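Local coordinates for protein P47 (Clostridium botulinum, PDB 6EKT), which may form part of a progenitor toxin complex that protects botulinum neurotoxin type A2 on its way through the host gut, and resembles tubular lipid-binding proteins, at residues K125-N130 with I176-N181. Numbering follows the deposited sequence.
Sequences KELKFN and IFASLN
Lys125 and Leu180 form a hydrogen-bonded antiparallel pair: Lys125 N-H donates to Leu180 O (2.9 Å), while Leu180 N reaches Lys125 O at 2.7 Å. Glu126 and Ser179 follow as a non-hydrogen-bonded pair, and the peptide groups of both turn outward, to Phe116 and Lys412 on the flanking strands. Leu127 N then bonds to Ala178 O (2.9 Å). Leu127 O takes Phe177 N at 2.8 Å, but the backbone kinks at Phe177 and Ala178 N is buried without a partner. Here the Phe177 side chain reaches across to Phe129: CZ of Phe177 stands 3.4 Å above the Phe129 ring, toward its rim, in a T-shaped pair with planes at 85°. Beside Glu126, Ile176 CD1 lies 3.4 Å from Glu126 OE1 and also touches CD of Lys128, whose chain lies alongside. Lys125 NZ leads away from the pair and is hydrogen-bonded to Asn117 OD1. Strands 178-181 and 124-141 thus pair antiparallel, flanked by 108-118 and 411-413 in the same sheet, part of the TULIP-like architecture of P47.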
loop_
_atom_site.group_PDB
_atom_site.type_symbol
_atom_site.label_atom_id
_atom_site.label_comp_id
_atom_site.label_asym_id
_atom_site.label_seq_id
_atom_site.Cartn_x
_atom_site.Cartn_y
_atom_site.Cartn_z
ATOM N N LYS A 125 -15.692 -7.909 -0.251
ATOM C CA LYS A 125 -15.665 -8.161 -1.696
ATOM C C LYS A 125 -14.588 -9.212 -1.992
ATOM O O LYS A 125 -13.637 -9.376 -1.221
ATOM C CB LYS A 125 -15.441 -6.855 -2.481
ATOM C CG LYS A 125 -16.318 -5.676 -2.044
ATOM C CD LYS A 125 -17.789 -5.880 -2.370
ATOM C CE LYS A 125 -18.629 -4.753 -1.802
ATOM N NZ LYS A 125 -20.069 -5.163 -1.792
ATOM N N GLU A 126 -14.753 -9.966 -3.072
ATOM C CA GLU A 126 -13.763 -10.971 -3.439
ATOM C C GLU A 126 -13.308 -10.795 -4.881
ATOM O O GLU A 126 -14.135 -10.648 -5.772
ATOM C CB GLU A 126 -14.337 -12.366 -3.241
ATOM C CG GLU A 126 -14.612 -12.692 -1.780
ATOM C CD GLU A 126 -15.414 -13.965 -1.592
ATOM O OE1 GLU A 126 -16.169 -14.358 -2.507
ATOM O OE2 GLU A 126 -15.281 -14.563 -0.507
ATOM N N LEU A 127 -11.992 -10.790 -5.084
ATOM C CA LEU A 127 -11.394 -10.729 -6.412
ATOM C C LEU A 127 -11.341 -12.154 -6.927
ATOM O O LEU A 127 -10.690 -13.026 -6.328
ATOM C CB LEU A 127 -9.998 -10.080 -6.358
ATOM C CG LEU A 127 -9.192 -9.877 -7.654
ATOM C CD1 LEU A 127 -9.865 -8.886 -8.590
ATOM C CD2 LEU A 127 -7.772 -9.438 -7.312
ATOM N N LYS A 128 -12.084 -12.387 -8.010
ATOM C CA LYS A 128 -12.252 -13.703 -8.606
ATOM C C LYS A 128 -12.199 -13.589 -10.137
ATOM O O LYS A 128 -12.411 -12.504 -10.697
ATOM C CB LYS A 128 -13.619 -14.315 -8.242
ATOM C CG LYS A 128 -13.864 -14.611 -6.769
ATOM C CD LYS A 128 -15.045 -15.559 -6.621
ATOM C CE LYS A 128 -16.376 -14.820 -6.574
ATOM N NZ LYS A 128 -17.468 -15.779 -6.234
ATOM N N PHE A 129 -11.936 -14.720 -10.795
ATOM C CA PHE A 129 -12.162 -14.843 -12.243
ATOM C C PHE A 129 -13.574 -14.418 -12.634
ATOM O O PHE A 129 -14.550 -14.762 -11.956
ATOM C CB PHE A 129 -11.981 -16.289 -12.698
ATOM C CG PHE A 129 -10.549 -16.728 -12.837
ATOM C CD1 PHE A 129 -9.676 -16.078 -13.713
ATOM C CD2 PHE A 129 -10.083 -17.820 -12.122
ATOM C CE1 PHE A 129 -8.358 -16.500 -13.852
ATOM C CE2 PHE A 129 -8.770 -18.257 -12.266
ATOM C CZ PHE A 129 -7.914 -17.600 -13.143
ATOM N N ASN A 130 -13.672 -13.690 -13.740
ATOM C CA ASN A 130 -14.952 -13.382 -14.354
ATOM C C ASN A 130 -14.943 -13.903 -15.791
ATOM O O ASN A 130 -14.241 -13.367 -16.654
ATOM C CB ASN A 130 -15.223 -11.876 -14.323
ATOM C CG ASN A 130 -16.618 -11.522 -14.781
ATOM O OD1 ASN A 130 -17.415 -12.387 -15.163
ATOM N ND2 ASN A 130 -16.917 -10.238 -14.774
ATOM N N ILE A 176 -10.574 -17.541 -4.789
ATOM C CA ILE A 176 -10.524 -16.174 -4.245
ATOM C C ILE A 176 -9.084 -15.701 -4.351
ATOM O O ILE A 176 -8.216 -16.182 -3.612
ATOM C CB ILE A 176 -10.978 -16.098 -2.753
ATOM C CG1 ILE A 176 -12.362 -16.743 -2.509
ATOM C CG2 ILE A 176 -10.888 -14.672 -2.212
ATOM C CD1 ILE A 176 -13.490 -16.252 -3.407
ATOM N N PHE A 177 -8.829 -14.778 -5.277
ATOM C CA PHE A 177 -7.504 -14.160 -5.387
ATOM C C PHE A 177 -7.173 -13.287 -4.186
ATOM O O PHE A 177 -6.041 -13.301 -3.712
ATOM C CB PHE A 177 -7.351 -13.392 -6.704
ATOM C CG PHE A 177 -7.282 -14.304 -7.906
ATOM C CD1 PHE A 177 -6.079 -14.917 -8.259
ATOM C CD2 PHE A 177 -8.419 -14.567 -8.656
ATOM C CE1 PHE A 177 -6.009 -15.790 -9.350
ATOM C CE2 PHE A 177 -8.368 -15.442 -9.740
ATOM C CZ PHE A 177 -7.159 -16.049 -10.089
ATOM N N ALA A 178 -8.169 -12.544 -3.717
ATOM C CA ALA A 178 -8.034 -11.663 -2.559
ATOM C C ALA A 178 -9.416 -11.431 -1.996
ATOM O O ALA A 178 -10.405 -11.378 -2.744
ATOM C CB ALA A 178 -7.381 -10.331 -2.939
ATOM N N SER A 179 -9.494 -11.342 -0.674
ATOM C CA SER A 179 -10.686 -10.832 -0.040
ATOM C C SER A 179 -10.410 -9.376 0.331
ATOM O O SER A 179 -9.286 -9.022 0.710
ATOM C CB SER A 179 -11.023 -11.673 1.180
ATOM O OG SER A 179 -11.881 -10.968 2.044
ATOM N N LEU A 180 -11.435 -8.541 0.189
ATOM C CA LEU A 180 -11.345 -7.112 0.478
ATOM C C LEU A 180 -12.343 -6.766 1.569
ATOM O O LEU A 180 -13.533 -7.056 1.429
ATOM C CB LEU A 180 -11.636 -6.300 -0.807
ATOM C CG LEU A 180 -11.656 -4.760 -0.780
ATOM C CD1 LEU A 180 -11.274 -4.176 -2.139
ATOM C CD2 LEU A 180 -12.980 -4.170 -0.288
ATOM N N ASN A 181 -11.857 -6.138 2.649
ATOM C CA ASN A 181 -12.721 -5.686 3.736
ATOM C C ASN A 181 -13.164 -4.240 3.527
ATOM O O ASN A 181 -12.335 -3.348 3.525
ATOM C CB ASN A 181 -12.000 -5.816 5.098
ATOM C CG ASN A 181 -11.759 -7.260 5.499
ATOM O OD1 ASN A 181 -12.671 -8.073 5.485
ATOM N ND2 ASN A 181 -10.531 -7.579 5.871
#